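Local structure of linoleate 11-lipoxygenase (Gaeumannomyces graminis, 5FX8) at residues I92-D103 and M322-V331; S160-S171 and L596-W604. The protein oxidises linoleic and alpha-linolenic acids with molecular oxygen at a mononuclear manganese centre, giving 11S- and 13R-hydroperoxy fatty acids. All blocks are in the same frame, centred on the assembly; numbering follows the deposited sequence.

Contact 1 (I92-D103 and M322-V331); sequences ISARDVLLWRQD and MYQAYAIRPV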
loop_
_atom_site.group_PDB
_atom_site.type_symbol
_atom_site.label_atom_id
_atom_site.label_comp_id
_atom_site.label_asym_id
_atom_site.label_seq_id
_atom_site.Cartn_x
_atom_site.Cartn_y
_atom_site.Cartn_z
ATOM N N ILE A 92 10.489 19.522 0.843
ATOM C CA ILE A 92 10.478 18.092 0.568
ATOM C C ILE A 92 9.171 17.476 1.026
ATOM O O ILE A 92 8.572 16.645 0.320
ATOM C CB ILE A 92 11.690 17.430 1.236
ATOM C CG1 ILE A 92 12.924 17.744 0.438
ATOM C CG2 ILE A 92 11.549 15.973 1.272
ATOM C CD1 ILE A 92 14.124 17.255 1.072
ATOM N N SER A 93 8.698 17.881 2.204
ATOM C CA SER A 93 7.436 17.362 2.694
ATOM C C SER A 93 6.291 17.710 1.748
ATOM O O SER A 93 5.442 16.868 1.454
ATOM C CB SER A 93 7.181 17.904 4.086
ATOM O OG SER A 93 6.222 17.114 4.734
ATOM N N ALA A 94 6.286 18.923 1.216
ATOM C CA ALA A 94 5.198 19.357 0.360
ATOM C C ALA A 94 5.288 18.738 -1.027
ATOM O O ALA A 94 4.260 18.440 -1.647
ATOM C CB ALA A 94 5.193 20.874 0.274
ATOM N N ARG A 95 6.499 18.550 -1.545
ATOM C CA ARG A 95 6.642 17.831 -2.805
ATOM C C ARG A 95 6.101 16.418 -2.692
ATOM O O ARG A 95 5.399 15.946 -3.592
ATOM C CB ARG A 95 8.103 17.798 -3.235
ATOM C CG ARG A 95 8.334 16.987 -4.496
ATOM C CD ARG A 95 9.715 16.411 -4.509
ATOM N NE ARG A 95 9.952 15.571 -3.338
ATOM C CZ ARG A 95 11.161 15.217 -2.921
ATOM N NH1 ARG A 95 12.236 15.648 -3.570
ATOM N NH2 ARG A 95 11.309 14.452 -1.850
ATOM N N ASP A 96 6.406 15.736 -1.581
ATOM C CA ASP A 96 5.921 14.375 -1.385
ATOM C C ASP A 96 4.412 14.340 -1.239
ATOM O O ASP A 96 3.760 13.434 -1.755
ATOM C CB ASP A 96 6.570 13.748 -0.162
ATOM C CG ASP A 96 7.966 13.282 -0.423
ATOM O OD1 ASP A 96 8.488 13.583 -1.497
ATOM O OD2 ASP A 96 8.567 12.633 0.447
ATOM N N VAL A 97 3.840 15.293 -0.508
ATOM C CA VAL A 97 2.394 15.316 -0.405
ATOM C C VAL A 97 1.757 15.547 -1.770
ATOM O O VAL A 97 0.735 14.945 -2.099
ATOM C CB VAL A 97 1.972 16.362 0.648
ATOM C CG1 VAL A 97 0.457 16.603 0.618
ATOM C CG2 VAL A 97 2.399 15.863 1.988
ATOM N N LEU A 98 2.361 16.384 -2.597
ATOM C CA LEU A 98 1.837 16.588 -3.941
ATOM C C LEU A 98 1.847 15.297 -4.764
ATOM O O LEU A 98 0.839 14.929 -5.390
ATOM C CB LEU A 98 2.666 17.658 -4.622
ATOM C CG LEU A 98 1.902 18.597 -5.515
ATOM C CD1 LEU A 98 0.781 19.278 -4.716
ATOM C CD2 LEU A 98 2.897 19.585 -6.035
ATOM N N LEU A 99 2.990 14.611 -4.792
ATOM C CA LEU A 99 3.079 13.346 -5.508
ATOM C C LEU A 99 2.054 12.341 -4.996
ATOM O O LEU A 99 1.361 11.689 -5.784
ATOM C CB LEU A 99 4.495 12.795 -5.387
ATOM C CG LEU A 99 5.585 13.586 -6.097
ATOM C CD1 LEU A 99 6.985 13.143 -5.660
ATOM C CD2 LEU A 99 5.392 13.442 -7.581
ATOM N N TRP A 100 1.930 12.223 -3.680
ATOM C CA TRP A 100 0.949 11.328 -3.095
ATOM C C TRP A 100 -0.473 11.693 -3.510
ATOM O O TRP A 100 -1.266 10.808 -3.841
ATOM C CB TRP A 100 1.105 11.354 -1.582
ATOM C CG TRP A 100 0.484 10.223 -0.925
ATOM C CD1 TRP A 100 1.083 9.086 -0.562
ATOM C CD2 TRP A 100 -0.887 10.108 -0.543
ATOM N NE1 TRP A 100 0.182 8.249 0.028
ATOM C CE2 TRP A 100 -1.040 8.851 0.058
ATOM C CE3 TRP A 100 -2.004 10.952 -0.646
ATOM C CZ2 TRP A 100 -2.253 8.400 0.551
ATOM C CZ3 TRP A 100 -3.213 10.503 -0.161
ATOM C CH2 TRP A 100 -3.329 9.232 0.430
ATOM N N ARG A 101 -0.823 12.982 -3.471
ATOM C CA ARG A 101 -2.131 13.438 -3.947
ATOM C C ARG A 101 -2.406 12.953 -5.363
ATOM O O ARG A 101 -3.501 12.470 -5.667
ATOM C CB ARG A 101 -2.222 14.972 -3.943
ATOM C CG ARG A 101 -2.545 15.680 -2.653
ATOM C CD ARG A 101 -2.935 17.151 -2.912
ATOM N NE ARG A 101 -3.521 17.673 -1.690
ATOM C CZ ARG A 101 -2.898 18.511 -0.892
ATOM N NH1 ARG A 101 -1.697 18.968 -1.238
ATOM N NH2 ARG A 101 -3.472 18.912 0.232
ATOM N N GLN A 102 -1.446 13.139 -6.270
ATOM C CA GLN A 102 -1.743 12.732 -7.633
ATOM C C GLN A 102 -1.778 11.221 -7.782
ATOM O O GLN A 102 -2.513 10.713 -8.634
ATOM C CB GLN A 102 -0.756 13.356 -8.601
ATOM C CG GLN A 102 0.613 12.807 -8.540
ATOM C CD GLN A 102 1.506 13.471 -9.540
ATOM O OE1 GLN A 102 1.150 14.508 -10.104
ATOM N NE2 GLN A 102 2.670 12.888 -9.777
ATOM N N ASP A 103 -1.055 10.488 -6.938
ATOM C CA ASP A 103 -1.034 9.041 -7.008
ATOM C C ASP A 103 -2.197 8.360 -6.302
ATOM O O ASP A 103 -2.412 7.178 -6.558
ATOM C CB ASP A 103 0.281 8.513 -6.442
ATOM C CG ASP A 103 1.398 8.572 -7.451
ATOM O OD1 ASP A 103 1.149 9.126 -8.529
ATOM O OD2 ASP A 103 2.518 8.090 -7.190
ATOM N N MET A 322 12.905 5.921 -0.378
ATOM C CA MET A 322 12.055 6.788 0.414
ATOM C C MET A 322 11.175 7.672 -0.452
ATOM O O MET A 322 10.745 8.740 -0.003
ATOM C CB MET A 322 12.904 7.655 1.327
ATOM C CG MET A 322 13.725 6.915 2.312
ATOM S SD MET A 322 12.743 5.985 3.434
ATOM C CE MET A 322 13.330 4.484 2.803
ATOM N N TYR A 323 10.948 7.263 -1.694
ATOM C CA TYR A 323 10.014 7.933 -2.559
ATOM C C TYR A 323 8.696 8.171 -1.832
ATOM O O TYR A 323 8.150 7.275 -1.184
ATOM C CB TYR A 323 9.813 7.103 -3.816
ATOM C CG TYR A 323 8.980 7.777 -4.866
ATOM C CD1 TYR A 323 9.277 9.050 -5.291
ATOM C CD2 TYR A 323 7.911 7.126 -5.440
ATOM C CE1 TYR A 323 8.524 9.660 -6.250
ATOM C CE2 TYR A 323 7.164 7.710 -6.387
ATOM C CZ TYR A 323 7.465 8.988 -6.800
ATOM O OH TYR A 323 6.688 9.592 -7.771
ATOM N N GLN A 324 8.227 9.412 -1.903
ATOM C CA GLN A 324 6.987 9.905 -1.323
ATOM C C GLN A 324 6.876 9.690 0.175
ATOM O O GLN A 324 5.802 9.902 0.723
ATOM C CB GLN A 324 5.768 9.285 -2.010
ATOM C CG GLN A 324 5.631 9.650 -3.447
ATOM C CD GLN A 324 4.298 9.244 -4.011
ATOM O OE1 GLN A 324 3.352 9.051 -3.281
ATOM N NE2 GLN A 324 4.218 9.121 -5.315
ATOM N N ALA A 325 7.938 9.269 0.867
ATOM C CA ALA A 325 7.737 8.781 2.233
ATOM C C ALA A 325 7.278 9.887 3.165
ATOM O O ALA A 325 6.579 9.615 4.134
ATOM C CB ALA A 325 9.000 8.135 2.796
ATOM N N TYR A 326 7.645 11.127 2.886
ATOM C CA TYR A 326 7.367 12.212 3.805
ATOM C C TYR A 326 5.940 12.711 3.724
ATOM O O TYR A 326 5.586 13.675 4.410
ATOM C CB TYR A 326 8.338 13.334 3.555
ATOM C CG TYR A 326 9.715 12.979 3.999
ATOM C CD1 TYR A 326 9.967 12.706 5.324
ATOM C CD2 TYR A 326 10.758 12.933 3.106
ATOM C CE1 TYR A 326 11.205 12.414 5.745
ATOM C CE2 TYR A 326 12.005 12.629 3.515
ATOM C CZ TYR A 326 12.225 12.370 4.845
ATOM O OH TYR A 326 13.476 12.082 5.300
ATOM N N ALA A 327 5.129 12.068 2.904
ATOM C CA ALA A 327 3.720 12.344 2.842
ATOM C C ALA A 327 2.921 11.612 3.907
ATOM O O ALA A 327 1.864 12.101 4.295
ATOM C CB ALA A 327 3.191 11.984 1.458
ATOM N N ILE A 328 3.412 10.492 4.432
ATOM C CA ILE A 328 2.540 9.616 5.208
ATOM C C ILE A 328 2.155 10.257 6.539
ATOM O O ILE A 328 1.000 10.163 6.961
ATOM C CB ILE A 328 3.181 8.225 5.400
ATOM C CG1 ILE A 328 3.528 7.603 4.048
ATOM C CG2 ILE A 328 2.228 7.284 6.118
ATOM C CD1 ILE A 328 2.378 7.467 3.121
ATOM N N ARG A 329 3.085 10.921 7.219
ATOM C CA ARG A 329 2.700 11.579 8.466
ATOM C C ARG A 329 1.747 12.765 8.248
ATOM O O ARG A 329 0.715 12.836 8.935
ATOM C CB ARG A 329 3.954 11.953 9.259
ATOM C CG ARG A 329 4.676 10.730 9.789
ATOM C CD ARG A 329 5.497 11.006 11.045
ATOM N NE ARG A 329 6.935 10.772 10.863
ATOM C CZ ARG A 329 7.854 10.924 11.807
ATOM N NH1 ARG A 329 7.509 11.304 13.017
ATOM N NH2 ARG A 329 9.115 10.692 11.534
ATOM N N PRO A 330 1.998 13.700 7.327
ATOM C CA PRO A 330 1.025 14.783 7.117
ATOM C C PRO A 330 -0.348 14.322 6.658
ATOM O O PRO A 330 -1.378 14.846 7.122
ATOM C CB PRO A 330 1.699 15.629 6.041
ATOM C CG PRO A 330 3.066 15.317 6.127
ATOM C CD PRO A 330 3.211 13.925 6.539
ATOM N N VAL A 331 -0.389 13.392 5.706
ATOM C CA VAL A 331 -1.657 12.934 5.162
ATOM C C VAL A 331 -2.415 12.157 6.222
ATOM O O VAL A 331 -3.617 12.369 6.437
ATOM C CB VAL A 331 -1.423 12.099 3.888
ATOM C CG1 VAL A 331 -2.686 11.390 3.442
ATOM C CG2 VAL A 331 -0.902 12.976 2.774
HETATM O O HOH W 1 11.281 11.676 -0.275
#

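Contact 2 (S160-S171 and L596-W604); sequences SDLLFSMERLSS and LSQGMPFVW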
loop_
_atom_site.group_PDB
_atom_site.type_symbol
_atom_site.label_atom_id
_atom_site.label_comp_id
_atom_site.label_asym_id
_atom_site.label_seq_id
_atom_site.Cartn_x
_atom_site.Cartn_y
_atom_site.Cartn_z
ATOM N N SER A 160 -11.657 -22.286 10.407
ATOM C CA SER A 160 -10.581 -23.224 10.658
ATOM C C SER A 160 -9.649 -22.693 11.729
ATOM O O SER A 160 -9.225 -21.537 11.681
ATOM C CB SER A 160 -9.813 -23.477 9.374
ATOM O OG SER A 160 -8.530 -23.932 9.674
ATOM N N ASP A 161 -9.335 -23.547 12.704
ATOM C CA ASP A 161 -8.432 -23.144 13.767
ATOM C C ASP A 161 -7.015 -23.054 13.251
ATOM O O ASP A 161 -6.241 -22.211 13.703
ATOM C CB ASP A 161 -8.505 -24.121 14.942
ATOM C CG ASP A 161 -9.745 -23.924 15.813
ATOM O OD1 ASP A 161 -10.153 -22.773 16.032
ATOM O OD2 ASP A 161 -10.306 -24.918 16.315
ATOM N N LEU A 162 -6.652 -23.928 12.312
ATOM C CA LEU A 162 -5.313 -23.873 11.739
ATOM C C LEU A 162 -5.102 -22.569 10.989
ATOM O O LEU A 162 -4.012 -21.996 11.019
ATOM C CB LEU A 162 -5.067 -25.063 10.820
ATOM C CG LEU A 162 -3.715 -25.059 10.097
ATOM C CD1 LEU A 162 -2.615 -25.350 11.039
ATOM C CD2 LEU A 162 -3.678 -26.035 8.981
ATOM N N LEU A 163 -6.135 -22.079 10.316
ATOM C CA LEU A 163 -6.020 -20.781 9.685
ATOM C C LEU A 163 -5.896 -19.675 10.717
ATOM O O LEU A 163 -5.239 -18.668 10.459
ATOM C CB LEU A 163 -7.220 -20.544 8.775
ATOM C CG LEU A 163 -7.437 -19.210 8.060
ATOM C CD1 LEU A 163 -8.230 -19.463 6.826
ATOM C CD2 LEU A 163 -8.180 -18.215 8.917
ATOM N N PHE A 164 -6.526 -19.823 11.882
ATOM C CA PHE A 164 -6.457 -18.761 12.873
ATOM C C PHE A 164 -5.093 -18.711 13.536
ATOM O O PHE A 164 -4.602 -17.633 13.881
ATOM C CB PHE A 164 -7.535 -18.935 13.936
ATOM C CG PHE A 164 -7.393 -17.983 15.067
ATOM C CD1 PHE A 164 -7.714 -16.643 14.902
ATOM C CD2 PHE A 164 -6.896 -18.407 16.280
ATOM C CE1 PHE A 164 -7.560 -15.751 15.935
ATOM C CE2 PHE A 164 -6.741 -17.533 17.311
ATOM C CZ PHE A 164 -7.079 -16.200 17.146
ATOM N N SER A 165 -4.477 -19.861 13.754
ATOM C CA SER A 165 -3.152 -19.854 14.351
ATOM C C SER A 165 -2.083 -19.477 13.325
ATOM O O SER A 165 -1.186 -18.682 13.618
ATOM C CB SER A 165 -2.871 -21.211 14.971
ATOM O OG SER A 165 -3.038 -22.193 13.980
ATOM N N MET A 166 -2.181 -20.001 12.109
ATOM C CA MET A 166 -1.149 -19.718 11.118
ATOM C C MET A 166 -1.070 -18.244 10.713
ATOM O O MET A 166 -0.020 -17.813 10.245
ATOM C CB MET A 166 -1.365 -20.576 9.884
ATOM C CG MET A 166 -0.946 -21.995 10.075
ATOM S SD MET A 166 0.659 -22.089 10.835
ATOM C CE MET A 166 1.648 -22.170 9.363
ATOM N N GLU A 167 -2.140 -17.459 10.877
ATOM C CA GLU A 167 -2.051 -16.032 10.607
ATOM C C GLU A 167 -0.936 -15.360 11.401
ATOM O O GLU A 167 -0.353 -14.382 10.929
ATOM C CB GLU A 167 -3.390 -15.359 10.906
ATOM C CG GLU A 167 -4.399 -15.401 9.770
ATOM C CD GLU A 167 -5.811 -14.978 10.182
ATOM O OE1 GLU A 167 -6.003 -14.442 11.284
ATOM O OE2 GLU A 167 -6.756 -15.210 9.408
ATOM N N ARG A 168 -0.633 -15.855 12.605
ATOM C CA ARG A 168 0.432 -15.290 13.419
ATOM C C ARG A 168 1.815 -15.596 12.874
ATOM O O ARG A 168 2.791 -15.105 13.426
ATOM C CB ARG A 168 0.363 -15.794 14.861
ATOM C CG ARG A 168 -1.008 -15.869 15.474
ATOM C CD ARG A 168 -1.791 -14.623 15.244
ATOM N NE ARG A 168 -3.101 -14.913 14.700
ATOM C CZ ARG A 168 -3.853 -14.019 14.094
ATOM N NH1 ARG A 168 -3.409 -12.801 13.957
ATOM N NH2 ARG A 168 -5.039 -14.347 13.634
ATOM N N LEU A 169 1.928 -16.427 11.846
ATOM C CA LEU A 169 3.190 -16.700 11.175
ATOM C C LEU A 169 3.161 -16.215 9.724
ATOM O O LEU A 169 4.026 -16.582 8.935
ATOM C CB LEU A 169 3.533 -18.191 11.248
ATOM C CG LEU A 169 3.753 -18.762 12.660
ATOM C CD1 LEU A 169 3.712 -20.267 12.692
ATOM C CD2 LEU A 169 5.053 -18.319 13.286
ATOM N N SER A 170 2.190 -15.388 9.356
ATOM C CA SER A 170 2.109 -14.921 7.980
ATOM C C SER A 170 1.537 -13.510 7.884
ATOM O O SER A 170 2.289 -12.555 7.717
ATOM C CB SER A 170 1.283 -15.893 7.152
ATOM O OG SER A 170 0.028 -16.092 7.729
ATOM N N SER A 171 0.213 -13.372 7.995
ATOM C CA SER A 171 -0.441 -12.068 7.878
ATOM C C SER A 171 0.138 -11.031 8.824
ATOM O O SER A 171 0.358 -9.888 8.431
ATOM C CB SER A 171 -1.912 -12.217 8.165
ATOM O OG SER A 171 -2.400 -13.192 7.319
ATOM N N LEU A 596 -3.985 -27.223 1.764
ATOM C CA LEU A 596 -3.072 -26.312 2.422
ATOM C C LEU A 596 -2.169 -25.623 1.415
ATOM O O LEU A 596 -1.792 -26.205 0.396
ATOM C CB LEU A 596 -2.223 -27.042 3.425
ATOM C CG LEU A 596 -2.973 -27.732 4.539
ATOM C CD1 LEU A 596 -1.955 -28.391 5.426
ATOM C CD2 LEU A 596 -3.754 -26.722 5.305
ATOM N N SER A 597 -1.825 -24.370 1.716
ATOM C CA SER A 597 -0.810 -23.620 0.977
ATOM C C SER A 597 0.209 -23.097 1.967
ATOM O O SER A 597 -0.147 -22.324 2.861
ATOM C CB SER A 597 -1.421 -22.458 0.198
ATOM O OG SER A 597 -0.399 -21.646 -0.336
ATOM N N GLN A 598 1.468 -23.505 1.805
ATOM C CA GLN A 598 2.501 -23.291 2.822
ATOM C C GLN A 598 2.029 -23.758 4.186
ATOM O O GLN A 598 2.338 -23.148 5.203
ATOM C CB GLN A 598 2.927 -21.832 2.921
ATOM C CG GLN A 598 3.185 -21.170 1.624
ATOM C CD GLN A 598 3.420 -19.700 1.801
ATOM O OE1 GLN A 598 4.558 -19.246 1.834
ATOM N NE2 GLN A 598 2.339 -18.940 1.925
ATOM N N GLY A 599 1.234 -24.814 4.210
ATOM C CA GLY A 599 0.787 -25.368 5.470
ATOM C C GLY A 599 -0.376 -24.648 6.089
ATOM O O GLY A 599 -0.560 -24.734 7.295
ATOM N N MET A 600 -1.170 -23.951 5.287
ATOM C CA MET A 600 -2.201 -23.039 5.733
ATOM C C MET A 600 -3.450 -23.214 4.898
ATOM O O MET A 600 -3.362 -23.474 3.701
ATOM C CB MET A 600 -1.776 -21.580 5.584
ATOM C CG MET A 600 -0.727 -21.096 6.474
ATOM S SD MET A 600 -0.460 -19.327 6.240
ATOM C CE MET A 600 0.641 -19.158 7.569
ATOM N N PRO A 601 -4.604 -22.965 5.472
ATOM C CA PRO A 601 -5.847 -23.086 4.710
ATOM C C PRO A 601 -6.194 -21.869 3.874
ATOM O O PRO A 601 -7.349 -21.720 3.466
ATOM C CB PRO A 601 -6.896 -23.312 5.803
ATOM C CG PRO A 601 -6.136 -23.724 6.985
ATOM C CD PRO A 601 -4.855 -23.006 6.914
ATOM N N PHE A 602 -5.224 -20.990 3.629
ATOM C CA PHE A 602 -5.414 -19.870 2.719
ATOM C C PHE A 602 -4.116 -19.590 1.984
ATOM O O PHE A 602 -3.031 -19.950 2.432
ATOM C CB PHE A 602 -5.914 -18.597 3.430
ATOM C CG PHE A 602 -4.927 -17.975 4.376
ATOM C CD1 PHE A 602 -4.766 -18.470 5.670
ATOM C CD2 PHE A 602 -4.205 -16.866 3.997
ATOM C CE1 PHE A 602 -3.881 -17.891 6.548
ATOM C CE2 PHE A 602 -3.333 -16.287 4.864
ATOM C CZ PHE A 602 -3.163 -16.802 6.156
ATOM N N VAL A 603 -4.256 -18.940 0.837
ATOM C CA VAL A 603 -3.127 -18.560 0.004
ATOM C C VAL A 603 -2.695 -17.156 0.377
ATOM O O VAL A 603 -3.486 -16.217 0.300
ATOM C CB VAL A 603 -3.487 -18.630 -1.480
ATOM C CG1 VAL A 603 -2.347 -18.157 -2.267
ATOM C CG2 VAL A 603 -3.841 -20.030 -1.858
ATOM N N TRP A 604 -1.435 -17.011 0.759
ATOM C CA TRP A 604 -0.883 -15.764 1.255
ATOM C C TRP A 604 0.176 -15.288 0.269
ATOM O O TRP A 604 1.039 -16.072 -0.139
ATOM C CB TRP A 604 -0.309 -15.981 2.653
ATOM C CG TRP A 604 0.268 -14.777 3.283
ATOM C CD1 TRP A 604 -0.417 -13.734 3.825
ATOM C CD2 TRP A 604 1.651 -14.482 3.449
ATOM N NE1 TRP A 604 0.453 -12.806 4.306
ATOM C CE2 TRP A 604 1.732 -13.237 4.084
ATOM C CE3 TRP A 604 2.829 -15.143 3.111
ATOM C CZ2 TRP A 604 2.950 -12.637 4.396
ATOM C CZ3 TRP A 604 4.046 -14.549 3.416
ATOM C CH2 TRP A 604 4.096 -13.315 4.057
#

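Contact 1 (I92-D103 and M322-V331)
Asp-96 of the long helix 86-124 meets a type II beta turn, Met-322 to Ala-325, that leads into helix 328-336; the pair belongs to the mainly helical catalytic domain of a lipoxygenase. Asp-96 OD2 accepts the backbone N of Tyr-326 on its anti lone pair at 3.0 Å, and a water bridges OD2 to Met-322 O. The short carboxylate thus serves backbone groups at the start of the turn and just after it, while Ala-327, small enough to let the backbones approach, sets its CB 3.7 Å from Trp-100 CB.

Gln-324 reaches farther along the helix. With CG beside its own backbone N (chi1 -64°) and the chain extended beyond, its amide arrives at Asp-103, where NE2 donates to OD2 at 2.7 Å from above the carboxylate plane. The indole of Trp-100 stands steeply to that amide, planes 75° apart, and takes Val-331 CG1 over its six-membered ring in a CH-pi contact. Its NE1 donates to Ser-617 O, next to the manganese ligand Val-618, and Ile-328 beside it touches the ligand His-294.

In the second shell, the hydroxyl of Tyr-326 is bonded to His-301 ND1. Arg-95 forms a salt bridge with Asp-96, which probably steadies its carboxylate: the guanidinium comes side-on, and both NE, at 3.1 Å, and NH2, at 3.0 Å, donate to the one oxygen OD1, from the same face of the carboxylate.

Contact 2 (S160-S171 and L596-W604)
Met-600 packs between Met-166 and Ser-170, on the part of the chain that follows the first turn of helix 161-166, and the contact is well enclosed here, among buried Met-166, Ser-170, Met-600 and Phe-602. Met-600 is extended beyond CG, a slim, flexible chain that can lie along Met-166; Met-600 CG is 3.5 Å from Met-166 CB. Ser-170 OG, held between its backbone N and carbonyl carbon (chi1 55°), turns back to donate to Met-166 O at 3.0 Å. That carbonyl also accepts Leu-169 N, the two donors arriving from opposite faces of its plane.

Two aromatic rings extend the seam. Phe-602 meets Ser-170 OG at the ring edge, with CZ 3.6 Å away, while Leu-163 crosses it at about a right angle. Trp-604 receives Ser-170 CB over its five-membered ring, a CH-pi contact 4.0 Å from CB to the centroid.

Toward Ser-160 the contact is more open to solvent, with Ser-160, Leu-162 and Leu-596 partly exposed. Leu-162 CD2 meets Leu-596 CD2 at 3.7 Å, and the compact ring of Pro-601 rests against the first turn of the helix, also touching an N-acetylglucosamine of the surface glycan. Ser-160 caps that turn, its OG accepting Leu-163 N at 3.1 Å. No hydrogen bond joins the two segments, and the contact rests mainly on apolar and aromatic packing.

Around it, Phe-164 and Arg-168 pack on helix 268-305, Leu-162 and Leu-169 touch strand 246-253, and from the other segment Met-600 and Trp-604 lean on helix 396-420.

How the contacts relate
Contacts 1 and 2 lie on opposite sides of the chain's centre, their own centres 35 Å apart and their nearest atoms about 17 Å apart. Along the sequence their segments alternate, so each pairing spans part of the other. Helix 268-305, which carries the manganese ligands His-290 and His-294, is touched by both. Contact 1 borders the metal site: the side chain of Ile-328 is about 5 Å from the manganese ion. Contact 2 stands farther off, the side chain of Trp-604 about 12 Å from that of the ligand His-478, and has the side chain of Pro-601 about 4 Å from an N-acetylglucosamine. Contact 1 also adjoins the second subunit, whose Pro-339 packs on Trp-100.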